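Local coordinates for methanol--corrinoid protein (Methanosarcina barkeri, PDB 2I2X) that carries a corrinoid cofactor that takes the methyl group of methanol in a step mediated by MtaB and yields it to coenzyme M through MtaA in methanogenesis, at residues 41-46 and 75-80; 121-126 and 150-155; 132-137 and 180-185; 186-191 and 216-221. All coordinates share one frame; numbering follows the deposited sequence.

Interaction 1 lies in the N-terminal helix bundle, while interactions 2, 3 and 4 belong to the Rossmann-like domain that carries the corrinoid. Interactions 1 and 3 are buried, interaction 2 is partly buried and interaction 4 sits at the surface. Their chemistry follows their place: aliphatic helix packing in 1, backbone bonding between parallel strands in 2, a carboxylate and an imidazole beside the cobalt in 3, and rings with a sulfur in 4. Interactions 2 and 3 reach neighbouring strands of one sheet, 125-130 and 177-181. Interactions 3 and 4 touch where Phe191 meets Ala182. Interactions 1 and 2 touch where Met78 packs on Gly151.

Interaction 1 (41-46 and 75-80); sequences YPIAKA and DALMVG
Within the two segments the shortest polar bond is Lys45 N to Tyr41 O, 2.9 Å, a turn of helix 41-48 from which Ile43 and Ala44 meet Ala76, Leu77 and Gly80 of helix 72-89 by apolar contact, with no hydrogen bond crossing between them. Ile43 straddles Ala76 with two branches: Ile43 CD1 comes to 3.8 Å from Ala76 CB, and Ile43 CG2 lies 4.0 Å from the same methyl. CG2 stands anti to the backbone N (CG1 at chi1 -50°), which brings this branch of Ile43 to Leu77 CD2, at 3.8 Å. The two segments belong to the helix bundle of the B12-binding N-terminal region, and their axes pass 8.4 Å apart at a signed crossing angle of -40°. Such a close approach is made at Gly80, whose CA stands 4.0 Å from Ala44 CB. A beta carbon on Gly80 would point at helix 41-48 and fall 3.1 Å from Ala44 CA, consistent with a glycine at this point. The backbone of 75-77 is widened into a pi-type turn where Ala76 meets Ile43. Leu59 and Ala62 of helix 52-65 cover Ile43 further, while Leu77 continues onto Met105 and Ile109 of helix 95-113.

Interaction 2 (121-126 and 150-155); sequences KTKGTV and NGYNVV
Thr125 pairs with Asn153 and Val126 with Val154 as parallel neighbours, the two strands of a beta-alpha-beta crossover whose connection is helix 138-149. The shortest backbone bond between the strands is Val126 N to Asn153 O, 2.9 Å, nearly straight both at the hydrogen (169°) and at the carbonyl. Asn153 N to Gly124 O and Val155 N to Val126 O continue the pairing but are weak. Before the strands begin, Lys123 N reaches Gly151 O at 3.2 Å, tying the loop that leads into strand 125-130 to the turn after the helix. On one face of the sheet Val126 CB lies 4.1 Å from Val154 CG2, and both valines pack on Leu147 of the intervening helix. Val126 CG2 also comes to 4.2 Å from Tyr152 CD2, while Lys123 CB covers one face of that ring near its rim. The lysine chain then bends at chi2, chi3 and chi4, curling its amino group back toward the phenol. Helix 233-242 holds the ring in place from beyond: Ala238 and Ile242 pack on it, and Asp239 OD1 is hydrogen-bonded to its hydroxyl. A leucine at Tyr152 would probably leave Asp239 without this hydroxyl and Lys123 without a ring to lie over. Ahead of the strand, Thr122 OG1 rests 3.5 Å from Asn153 CB.

Interaction 3 (132-137 and 180-185); sequences EGDVHD and GTALMT
One carboxylate oxygen, Asp134 OD1, takes both the backbone and the ring N-H of His136, whose imidazole lies against Leu183. His136 ND1 meets Asp134 OD1 on the syn side and close to the imidazole plane; the modelled 2.5 Å is shorter than usual for such a bond, and its exact value is doubtful. His136 N reaches Asp134 OD1 from the anti side at 3.0 Å, closing an Asx turn. The backbone bond holds the carboxylate in place, and the ND1 bond then restrains the turn of the imidazole. The other oxygen, Asp134 OD2, accepts from Leu183 N at 2.7 Å, though OD2 is crowded by Thr187 and its position is somewhat doubtful. Asp134 and His136 belong to the Asp-X-His-X-X-Gly signature of B12-binding Rossmann-like domains, and His136 NE2 is the axial ligand of the cobalt, so Asp134 is its second-shell partner. Leu183 CB sits over one face of the His136 ring, 3.9 Å from its centroid and 22° off the normal, a CH-pi contact. With CG of His136 opposite its carbonyl carbon (chi1 -55°), the ring is swung toward this leucine. Met184 SD approaches the ring edge instead, 3.9 Å from His136 CE1. On strand 177-181, Thr181 OG1 is hydrogen-bonded to N3B of the cofactor's benzimidazole, the nitrogen that His136 replaces on the metal in the base-off, His-on arrangement.

Interaction 4 (186-191 and 216-221); sequences TTMYAF and QDFVSQ
A type I turn from Thr187 to Ala190, leading into helix 190-199, receives the ring of Phe218 from the short helix 216-220, and the contact is a cluster of aromatic rings and one thioether at the surface of the Rossmann-like domain. The turn is closed by Ala190 N to Thr187 O, 3.1 Å. Three neighbours surround the Phe218 ring on different sides. Over one face stands Met188 SD, 4.4 Å from the centroid and 19° off the normal, a Met-aromatic contact displaced toward the rim. The methionine starts from a hindered first torsion (chi1 44°, CG between the backbone N and the carbonyl carbon) and then runs extended, which carries its sulfur over the ring. Toward Tyr189, Phe218 presents its edge to the face of the tyrosine: the centroids are 5.3 Å apart and the planes at 61°, with Phe218 CE1 3.6 Å from Tyr189 CE2. Phe191 CD2 lies near the plane of the Phe218 ring, 4.2 Å from Phe218 CE2. Backbone takes part as well, since Met188 O lies 3.5 Å from Phe218 CE2. A serine at Phe218 would probably open a gap between the turn and helix 216-220, leaving the Met188 sulfur and the Tyr189 face without their ring. On its other contacts Phe191 meets Phe207 edge-to-face and touches Cys209 of strand 207-210; Val219 rests on the same Cys209 and on Tyr227 of strand 225-227, so both helices pack against this side of the sheet.

Interaction 1 (41-46 and 75-80)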
loop_
_atom_site.group_PDB
_atom_site.type_symbol
_atom_site.label_atom_id
_atom_site.label_comp_id
_atom_site.label_asym_id
_atom_site.label_seq_id
_atom_site.Cartn_x
_atom_site.Cartn_y
_atom_site.Cartn_z
ATOM N N TYR B 41 -29.397 -45.015 -4.834
ATOM C CA TYR B 41 -28.272 -44.709 -5.732
ATOM C C TYR B 41 -28.568 -43.757 -6.928
ATOM O O TYR B 41 -27.882 -42.743 -7.078
ATOM C CB TYR B 41 -27.622 -46.014 -6.208
ATOM C CG TYR B 41 -26.533 -45.847 -7.235
ATOM C CD1 TYR B 41 -25.197 -45.795 -6.852
ATOM C CD2 TYR B 41 -26.835 -45.761 -8.595
ATOM C CE1 TYR B 41 -24.191 -45.645 -7.794
ATOM C CE2 TYR B 41 -25.837 -45.611 -9.546
ATOM C CZ TYR B 41 -24.517 -45.556 -9.137
ATOM O OH TYR B 41 -23.521 -45.412 -10.071
ATOM N N PRO B 42 -29.583 -44.061 -7.773
ATOM C CA PRO B 42 -29.784 -43.196 -8.941
ATOM C C PRO B 42 -30.166 -41.761 -8.579
ATOM O O PRO B 42 -29.974 -40.851 -9.390
ATOM C CB PRO B 42 -30.946 -43.869 -9.684
ATOM C CG PRO B 42 -31.001 -45.248 -9.160
ATOM C CD PRO B 42 -30.580 -45.146 -7.742
ATOM N N ILE B 43 -30.708 -41.584 -7.373
ATOM C CA ILE B 43 -31.105 -40.268 -6.868
ATOM C C ILE B 43 -29.895 -39.519 -6.283
ATOM O O ILE B 43 -29.817 -38.285 -6.349
ATOM C CB ILE B 43 -32.253 -40.365 -5.808
ATOM C CG1 ILE B 43 -33.408 -41.230 -6.325
ATOM C CG2 ILE B 43 -32.791 -38.975 -5.441
ATOM C CD1 ILE B 43 -34.424 -41.624 -5.254
ATOM N N ALA B 44 -28.960 -40.270 -5.706
ATOM C CA ALA B 44 -27.735 -39.679 -5.194
ATOM C C ALA B 44 -26.835 -39.252 -6.352
ATOM O O ALA B 44 -26.246 -38.174 -6.303
ATOM C CB ALA B 44 -27.021 -40.631 -4.256
ATOM N N LYS B 45 -26.757 -40.079 -7.396
ATOM C CA LYS B 45 -25.994 -39.739 -8.600
ATOM C C LYS B 45 -26.647 -38.577 -9.331
ATOM O O LYS B 45 -25.963 -37.723 -9.885
ATOM C CB LYS B 45 -25.825 -40.952 -9.527
ATOM C CG LYS B 45 -25.238 -40.654 -10.915
ATOM C CD LYS B 45 -24.603 -41.897 -11.534
ATOM C CE LYS B 45 -24.365 -41.723 -13.032
ATOM N NZ LYS B 45 -23.231 -42.569 -13.532
ATOM N N ALA B 46 -27.973 -38.544 -9.312
ATOM C CA ALA B 46 -28.714 -37.441 -9.891
ATOM C C ALA B 46 -28.413 -36.120 -9.174
ATOM O O ALA B 46 -28.221 -35.098 -9.828
ATOM C CB ALA B 46 -30.203 -37.736 -9.871
ATOM N N ASP B 75 -33.215 -39.655 3.246
ATOM C CA ASP B 75 -32.699 -40.966 2.850
ATOM C C ASP B 75 -32.166 -40.982 1.420
ATOM O O ASP B 75 -31.263 -41.751 1.103
ATOM C CB ASP B 75 -33.784 -42.043 3.002
ATOM C CG ASP B 75 -34.183 -42.283 4.450
ATOM O OD1 ASP B 75 -33.338 -42.076 5.347
ATOM O OD2 ASP B 75 -35.344 -42.691 4.688
ATOM N N ALA B 76 -32.739 -40.150 0.557
ATOM C CA ALA B 76 -32.288 -40.054 -0.832
ATOM C C ALA B 76 -31.702 -38.672 -1.204
ATOM O O ALA B 76 -30.757 -38.589 -1.995
ATOM C CB ALA B 76 -33.411 -40.446 -1.787
ATOM N N LEU B 77 -32.252 -37.601 -0.629
ATOM C CA LEU B 77 -31.844 -36.242 -0.981
ATOM C C LEU B 77 -30.731 -35.668 -0.098
ATOM O O LEU B 77 -29.807 -35.044 -0.610
ATOM C CB LEU B 77 -33.055 -35.301 -1.030
ATOM C CG LEU B 77 -34.168 -35.560 -2.061
ATOM C CD1 LEU B 77 -35.122 -34.378 -2.106
ATOM C CD2 LEU B 77 -33.652 -35.870 -3.469
ATOM N N MET B 78 -30.823 -35.882 1.214
ATOM C CA MET B 78 -29.801 -35.426 2.166
ATOM C C MET B 78 -28.525 -36.260 2.102
ATOM O O MET B 78 -27.452 -35.797 2.494
ATOM C CB MET B 78 -30.332 -35.440 3.608
ATOM C CG MET B 78 -31.171 -34.230 4.014
ATOM S SD MET B 78 -30.285 -32.652 4.176
ATOM C CE MET B 78 -29.207 -33.012 5.572
ATOM N N VAL B 79 -28.646 -37.493 1.627
ATOM C CA VAL B 79 -27.497 -38.385 1.545
ATOM C C VAL B 79 -26.671 -38.048 0.298
ATOM O O VAL B 79 -25.443 -38.021 0.357
ATOM C CB VAL B 79 -27.912 -39.897 1.597
ATOM C CG1 VAL B 79 -26.689 -40.800 1.587
ATOM C CG2 VAL B 79 -28.763 -40.190 2.838
ATOM N N GLY B 80 -27.355 -37.784 -0.813
ATOM C CA GLY B 80 -26.706 -37.347 -2.047
ATOM C C GLY B 80 -26.029 -35.997 -1.855
ATOM O O GLY B 80 -24.866 -35.807 -2.227
#

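Interaction 2 (121-126 and 150-155)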
loop_
_atom_site.group_PDB
_atom_site.type_symbol
_atom_site.label_atom_id
_atom_site.label_comp_id
_atom_site.label_asym_id
_atom_site.label_seq_id
_atom_site.Cartn_x
_atom_site.Cartn_y
_atom_site.Cartn_z
ATOM N N LYS B 121 -39.485 -32.232 8.111
ATOM C CA LYS B 121 -38.890 -31.760 9.359
ATOM C C LYS B 121 -37.426 -31.364 9.168
ATOM O O LYS B 121 -36.693 -32.013 8.413
ATOM C CB LYS B 121 -39.015 -32.825 10.452
ATOM C CG LYS B 121 -38.748 -32.311 11.872
ATOM C CD LYS B 121 -37.734 -33.186 12.611
ATOM C CE LYS B 121 -38.298 -34.567 12.945
ATOM N NZ LYS B 121 -37.204 -35.533 13.231
ATOM N N THR B 122 -37.013 -30.296 9.859
ATOM C CA THR B 122 -35.647 -29.756 9.751
ATOM C C THR B 122 -34.998 -29.569 11.124
ATOM O O THR B 122 -35.660 -29.716 12.153
ATOM C CB THR B 122 -35.618 -28.412 8.988
ATOM O OG1 THR B 122 -36.416 -27.442 9.681
ATOM C CG2 THR B 122 -36.139 -28.586 7.569
ATOM N N LYS B 123 -33.711 -29.228 11.133
ATOM C CA LYS B 123 -32.934 -29.139 12.376
ATOM C C LYS B 123 -33.075 -27.800 13.112
ATOM O O LYS B 123 -32.351 -27.531 14.073
ATOM C CB LYS B 123 -31.455 -29.452 12.110
ATOM C CG LYS B 123 -31.237 -30.663 11.212
ATOM C CD LYS B 123 -30.098 -31.539 11.696
ATOM C CE LYS B 123 -28.746 -31.081 11.177
ATOM N NZ LYS B 123 -28.150 -30.006 12.015
ATOM N N GLY B 124 -34.028 -26.981 12.665
ATOM C CA GLY B 124 -34.224 -25.624 13.177
ATOM C C GLY B 124 -34.398 -24.655 12.023
ATOM O O GLY B 124 -34.283 -25.048 10.857
ATOM N N THR B 125 -34.683 -23.393 12.339
ATOM C CA THR B 125 -34.823 -22.346 11.317
ATOM C C THR B 125 -33.690 -21.317 11.417
ATOM O O THR B 125 -33.330 -20.886 12.517
ATOM C CB THR B 125 -36.235 -21.664 11.372
ATOM O OG1 THR B 125 -37.210 -22.550 10.815
ATOM C CG2 THR B 125 -36.278 -20.373 10.567
ATOM N N VAL B 126 -33.113 -20.962 10.265
ATOM C CA VAL B 126 -32.185 -19.826 10.166
ATOM C C VAL B 126 -32.782 -18.741 9.262
ATOM O O VAL B 126 -33.341 -19.039 8.198
ATOM C CB VAL B 126 -30.787 -20.230 9.636
ATOM C CG1 VAL B 126 -29.825 -19.068 9.754
ATOM C CG2 VAL B 126 -30.235 -21.420 10.398
ATOM N N ASN B 150 -26.886 -28.583 4.918
ATOM C CA ASN B 150 -26.618 -29.192 6.230
ATOM C C ASN B 150 -27.905 -29.524 7.019
ATOM O O ASN B 150 -27.854 -29.790 8.223
ATOM C CB ASN B 150 -25.678 -28.302 7.061
ATOM C CG ASN B 150 -24.603 -29.101 7.813
ATOM O OD1 ASN B 150 -24.888 -29.813 8.785
ATOM N ND2 ASN B 150 -23.354 -28.966 7.369
ATOM N N GLY B 151 -29.051 -29.497 6.334
ATOM C CA GLY B 151 -30.321 -29.928 6.918
ATOM C C GLY B 151 -31.165 -28.872 7.608
ATOM O O GLY B 151 -32.129 -29.206 8.308
ATOM N N TYR B 152 -30.811 -27.601 7.421
ATOM C CA TYR B 152 -31.557 -26.504 8.034
ATOM C C TYR B 152 -32.522 -25.861 7.045
ATOM O O TYR B 152 -32.385 -26.004 5.824
ATOM C CB TYR B 152 -30.617 -25.439 8.592
ATOM C CG TYR B 152 -29.636 -25.897 9.665
ATOM C CD1 TYR B 152 -28.496 -26.632 9.334
ATOM C CD2 TYR B 152 -29.825 -25.545 11.006
ATOM C CE1 TYR B 152 -27.582 -27.031 10.313
ATOM C CE2 TYR B 152 -28.917 -25.936 11.991
ATOM C CZ TYR B 152 -27.798 -26.678 11.637
ATOM O OH TYR B 152 -26.899 -27.072 12.603
ATOM N N ASN B 153 -33.503 -25.155 7.597
ATOM C CA ASN B 153 -34.528 -24.475 6.825
ATOM C C ASN B 153 -34.264 -22.965 6.845
ATOM O O ASN B 153 -34.043 -22.375 7.914
ATOM C CB ASN B 153 -35.907 -24.817 7.400
ATOM C CG ASN B 153 -37.031 -24.022 6.762
ATOM O OD1 ASN B 153 -37.504 -23.042 7.337
ATOM N ND2 ASN B 153 -37.476 -24.445 5.579
ATOM N N VAL B 154 -34.272 -22.346 5.667
ATOM C CA VAL B 154 -33.837 -20.951 5.543
ATOM C C VAL B 154 -34.847 -20.050 4.853
ATOM O O VAL B 154 -35.125 -20.193 3.657
ATOM C CB VAL B 154 -32.449 -20.828 4.829
ATOM C CG1 VAL B 154 -32.142 -19.378 4.447
ATOM C CG2 VAL B 154 -31.339 -21.397 5.705
ATOM N N VAL B 155 -35.390 -19.119 5.626
ATOM C CA VAL B 155 -36.127 -18.009 5.058
ATOM C C VAL B 155 -35.076 -16.984 4.644
ATOM O O VAL B 155 -34.310 -16.498 5.477
ATOM C CB VAL B 155 -37.243 -17.457 6.037
ATOM C CG1 VAL B 155 -36.810 -17.544 7.486
ATOM C CG2 VAL B 155 -37.685 -16.035 5.679
#

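Interaction 3 (132-137 and 180-185)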
loop_
_atom_site.group_PDB
_atom_site.type_symbol
_atom_site.label_atom_id
_atom_site.label_comp_id
_atom_site.label_asym_id
_atom_site.label_seq_id
_atom_site.Cartn_x
_atom_site.Cartn_y
_atom_site.Cartn_z
ATOM N N GLU B 132 -28.632 -3.527 5.390
ATOM C CA GLU B 132 -29.292 -2.497 4.583
ATOM C C GLU B 132 -28.259 -1.549 4.000
ATOM O O GLU B 132 -27.239 -1.256 4.634
ATOM C CB GLU B 132 -30.447 -1.771 5.317
ATOM C CG GLU B 132 -30.081 -0.558 6.170
ATOM C CD GLU B 132 -31.307 0.142 6.787
ATOM O OE1 GLU B 132 -32.035 0.866 6.053
ATOM O OE2 GLU B 132 -31.515 -0.035 8.020
ATOM N N GLY B 133 -28.537 -1.114 2.774
ATOM C CA GLY B 133 -27.601 -0.359 1.936
ATOM C C GLY B 133 -26.721 -1.251 1.067
ATOM O O GLY B 133 -26.006 -0.767 0.198
ATOM N N ASP B 134 -26.784 -2.560 1.289
ATOM C CA ASP B 134 -25.855 -3.496 0.666
ATOM C C ASP B 134 -26.557 -4.426 -0.349
ATOM O O ASP B 134 -27.603 -5.007 -0.054
ATOM C CB ASP B 134 -25.126 -4.296 1.761
ATOM C CG ASP B 134 -23.780 -4.866 1.306
ATOM O OD1 ASP B 134 -23.612 -5.193 0.113
ATOM O OD2 ASP B 134 -22.886 -5.022 2.162
ATOM N N VAL B 135 -25.939 -4.563 -1.527
ATOM C CA VAL B 135 -26.488 -5.267 -2.698
ATOM C C VAL B 135 -25.700 -6.556 -3.005
ATOM O O VAL B 135 -26.071 -7.345 -3.887
ATOM C CB VAL B 135 -26.564 -4.265 -3.932
ATOM C CG1 VAL B 135 -26.464 -4.951 -5.296
ATOM C CG2 VAL B 135 -27.830 -3.405 -3.848
ATOM N N HIS B 136 -24.628 -6.773 -2.246
ATOM C CA HIS B 136 -23.765 -7.949 -2.402
ATOM C C HIS B 136 -24.434 -9.237 -1.888
ATOM O O HIS B 136 -24.426 -9.539 -0.700
ATOM C CB HIS B 136 -22.389 -7.710 -1.750
ATOM C CG HIS B 136 -21.689 -6.475 -2.245
ATOM N ND1 HIS B 136 -22.025 -5.203 -1.826
ATOM C CD2 HIS B 136 -20.678 -6.318 -3.131
ATOM C CE1 HIS B 136 -21.254 -4.317 -2.430
ATOM N NE2 HIS B 136 -20.429 -4.967 -3.229
ATOM N N ASP B 137 -24.995 -9.969 -2.845
ATOM C CA ASP B 137 -25.757 -11.203 -2.713
ATOM C C ASP B 137 -24.971 -12.450 -2.381
ATOM O O ASP B 137 -25.451 -13.308 -1.632
ATOM C CB ASP B 137 -26.342 -11.523 -4.092
ATOM C CG ASP B 137 -27.771 -11.133 -4.218
ATOM O OD1 ASP B 137 -28.585 -11.592 -3.386
ATOM O OD2 ASP B 137 -28.095 -10.382 -5.168
ATOM N N GLY B 180 -26.012 -12.516 9.020
ATOM C CA GLY B 180 -25.884 -11.222 8.345
ATOM C C GLY B 180 -24.617 -11.125 7.509
ATOM O O GLY B 180 -23.560 -11.645 7.890
ATOM N N THR B 181 -24.718 -10.450 6.368
ATOM C CA THR B 181 -23.614 -10.318 5.445
ATOM C C THR B 181 -23.468 -8.862 5.060
ATOM O O THR B 181 -24.389 -8.275 4.482
ATOM C CB THR B 181 -23.855 -11.172 4.198
ATOM O OG1 THR B 181 -23.774 -12.549 4.562
ATOM C CG2 THR B 181 -22.810 -10.899 3.113
ATOM N N ALA B 182 -22.321 -8.276 5.393
ATOM C CA ALA B 182 -21.996 -6.921 4.940
ATOM C C ALA B 182 -20.683 -6.894 4.151
ATOM O O ALA B 182 -19.762 -7.637 4.459
ATOM C CB ALA B 182 -21.958 -5.967 6.095
ATOM N N LEU B 183 -20.613 -6.060 3.118
ATOM C CA LEU B 183 -19.433 -6.014 2.260
ATOM C C LEU B 183 -18.744 -4.663 2.163
ATOM O O LEU B 183 -17.649 -4.550 1.598
ATOM C CB LEU B 183 -19.767 -6.525 0.857
ATOM C CG LEU B 183 -19.274 -7.961 0.762
ATOM C CD1 LEU B 183 -20.355 -8.949 1.165
ATOM C CD2 LEU B 183 -18.745 -8.229 -0.613
ATOM N N MET B 184 -19.391 -3.644 2.708
ATOM C CA MET B 184 -18.868 -2.302 2.654
ATOM C C MET B 184 -18.704 -1.720 4.044
ATOM O O MET B 184 -19.518 -1.965 4.922
ATOM C CB MET B 184 -19.775 -1.427 1.800
ATOM C CG MET B 184 -19.903 -1.911 0.367
ATOM S SD MET B 184 -20.921 -0.855 -0.666
ATOM C CE MET B 184 -19.847 0.519 -1.043
ATOM N N THR B 185 -17.632 -0.969 4.248
ATOM C CA THR B 185 -17.460 -0.191 5.474
ATOM C C THR B 185 -18.702 0.670 5.708
ATOM O O THR B 185 -19.137 0.891 6.842
ATOM C CB THR B 185 -16.225 0.725 5.400
ATOM O OG1 THR B 185 -16.369 1.633 4.301
ATOM C CG2 THR B 185 -14.964 -0.100 5.207
#

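Interaction 4 (186-191 and 216-221)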
loop_
_atom_site.group_PDB
_atom_site.type_symbol
_atom_site.label_atom_id
_atom_site.label_comp_id
_atom_site.label_asym_id
_atom_site.label_seq_id
_atom_site.Cartn_x
_atom_site.Cartn_y
_atom_site.Cartn_z
ATOM N N THR B 186 -19.288 1.093 4.593
ATOM C CA THR B 186 -20.390 2.027 4.528
ATOM C C THR B 186 -21.720 1.366 4.919
ATOM O O THR B 186 -22.766 2.001 4.940
ATOM C CB THR B 186 -20.403 2.634 3.095
ATOM O OG1 THR B 186 -20.763 4.011 3.150
ATOM C CG2 THR B 186 -21.320 1.890 2.150
ATOM N N THR B 187 -21.640 0.096 5.303
ATOM C CA THR B 187 -22.782 -0.814 5.345
ATOM C C THR B 187 -22.707 -1.815 6.504
ATOM O O THR B 187 -23.734 -2.288 6.980
ATOM C CB THR B 187 -22.906 -1.553 3.978
ATOM O OG1 THR B 187 -24.052 -1.071 3.266
ATOM C CG2 THR B 187 -22.999 -3.045 4.142
ATOM N N MET B 188 -21.492 -2.133 6.949
ATOM C CA MET B 188 -21.265 -3.076 8.054
ATOM C C MET B 188 -21.952 -2.624 9.340
ATOM O O MET B 188 -22.267 -3.437 10.200
ATOM C CB MET B 188 -19.765 -3.260 8.308
ATOM C CG MET B 188 -19.002 -1.920 8.291
ATOM S SD MET B 188 -17.227 -2.078 8.582
ATOM C CE MET B 188 -16.789 -0.374 8.983
ATOM N N TYR B 189 -22.179 -1.317 9.450
ATOM C CA TYR B 189 -22.817 -0.739 10.622
ATOM C C TYR B 189 -24.313 -1.057 10.785
ATOM O O TYR B 189 -24.898 -0.753 11.828
ATOM C CB TYR B 189 -22.535 0.768 10.713
ATOM C CG TYR B 189 -21.278 1.056 11.507
ATOM C CD1 TYR B 189 -20.256 1.857 10.987
ATOM C CD2 TYR B 189 -21.096 0.486 12.777
ATOM C CE1 TYR B 189 -19.087 2.104 11.731
ATOM C CE2 TYR B 189 -19.941 0.722 13.530
ATOM C CZ TYR B 189 -18.943 1.526 13.006
ATOM O OH TYR B 189 -17.809 1.745 13.764
ATOM N N ALA B 190 -24.917 -1.683 9.775
ATOM C CA ALA B 190 -26.307 -2.116 9.865
ATOM C C ALA B 190 -26.440 -3.303 10.809
ATOM O O ALA B 190 -27.551 -3.711 11.139
ATOM C CB ALA B 190 -26.858 -2.456 8.492
ATOM N N PHE B 191 -25.307 -3.854 11.242
ATOM C CA PHE B 191 -25.308 -4.909 12.255
ATOM C C PHE B 191 -25.623 -4.298 13.626
ATOM O O PHE B 191 -26.288 -4.928 14.450
ATOM C CB PHE B 191 -23.967 -5.654 12.310
ATOM C CG PHE B 191 -23.651 -6.497 11.084
ATOM C CD1 PHE B 191 -24.620 -6.794 10.128
ATOM C CD2 PHE B 191 -22.363 -7.019 10.909
ATOM C CE1 PHE B 191 -24.305 -7.584 9.012
ATOM C CE2 PHE B 191 -22.048 -7.807 9.804
ATOM C CZ PHE B 191 -23.020 -8.093 8.856
ATOM N N GLN B 216 -13.371 -10.079 13.270
ATOM C CA GLN B 216 -13.711 -10.571 14.612
ATOM C C GLN B 216 -13.945 -9.476 15.659
ATOM O O GLN B 216 -14.929 -9.512 16.397
ATOM C CB GLN B 216 -12.629 -11.540 15.090
ATOM C CG GLN B 216 -13.018 -12.355 16.309
ATOM C CD GLN B 216 -11.835 -13.078 16.920
ATOM O OE1 GLN B 216 -11.262 -12.630 17.914
ATOM N NE2 GLN B 216 -11.451 -14.195 16.316
ATOM N N ASP B 217 -13.032 -8.513 15.712
ATOM C CA ASP B 217 -13.129 -7.387 16.641
ATOM C C ASP B 217 -14.356 -6.514 16.377
ATOM O O ASP B 217 -14.967 -5.990 17.321
ATOM C CB ASP B 217 -11.849 -6.543 16.610
ATOM C CG ASP B 217 -10.641 -7.300 17.142
ATOM O OD1 ASP B 217 -10.764 -7.941 18.212
ATOM O OD2 ASP B 217 -9.575 -7.258 16.488
ATOM N N PHE B 218 -14.723 -6.373 15.103
ATOM C CA PHE B 218 -15.933 -5.641 14.748
ATOM C C PHE B 218 -17.213 -6.304 15.278
ATOM O O PHE B 218 -18.059 -5.623 15.856
ATOM C CB PHE B 218 -16.026 -5.392 13.237
ATOM C CG PHE B 218 -17.183 -4.518 12.852
ATOM C CD1 PHE B 218 -17.097 -3.138 12.974
ATOM C CD2 PHE B 218 -18.372 -5.077 12.396
ATOM C CE1 PHE B 218 -18.168 -2.323 12.638
ATOM C CE2 PHE B 218 -19.449 -4.274 12.056
ATOM C CZ PHE B 218 -19.347 -2.889 12.179
ATOM N N VAL B 219 -17.356 -7.615 15.095
ATOM C CA VAL B 219 -18.584 -8.301 15.521
ATOM C C VAL B 219 -18.674 -8.456 17.047
ATOM O O VAL B 219 -19.771 -8.536 17.605
ATOM C CB VAL B 219 -18.775 -9.678 14.821
ATOM C CG1 VAL B 219 -18.549 -9.555 13.323
ATOM C CG2 VAL B 219 -17.844 -10.718 15.404
ATOM N N SER B 220 -17.512 -8.483 17.702
ATOM C CA SER B 220 -17.414 -8.618 19.154
ATOM C C SER B 220 -17.957 -7.407 19.910
ATOM O O SER B 220 -18.418 -7.550 21.041
ATOM C CB SER B 220 -15.970 -8.896 19.578
ATOM O OG SER B 220 -15.577 -10.200 19.191
ATOM N N GLN B 221 -17.920 -6.224 19.295
ATOM C CA GLN B 221 -18.480 -5.023 19.935
ATOM C C GLN B 221 -20.022 -5.049 20.108
ATOM O O GLN B 221 -20.580 -4.242 20.856
ATOM C CB GLN B 221 -17.999 -3.740 19.238
ATOM C CG GLN B 221 -18.743 -3.369 17.964
ATOM C CD GLN B 221 -18.197 -2.110 17.312
ATOM O OE1 GLN B 221 -17.772 -1.178 17.997
ATOM N NE2 GLN B 221 -18.209 -2.075 15.978
#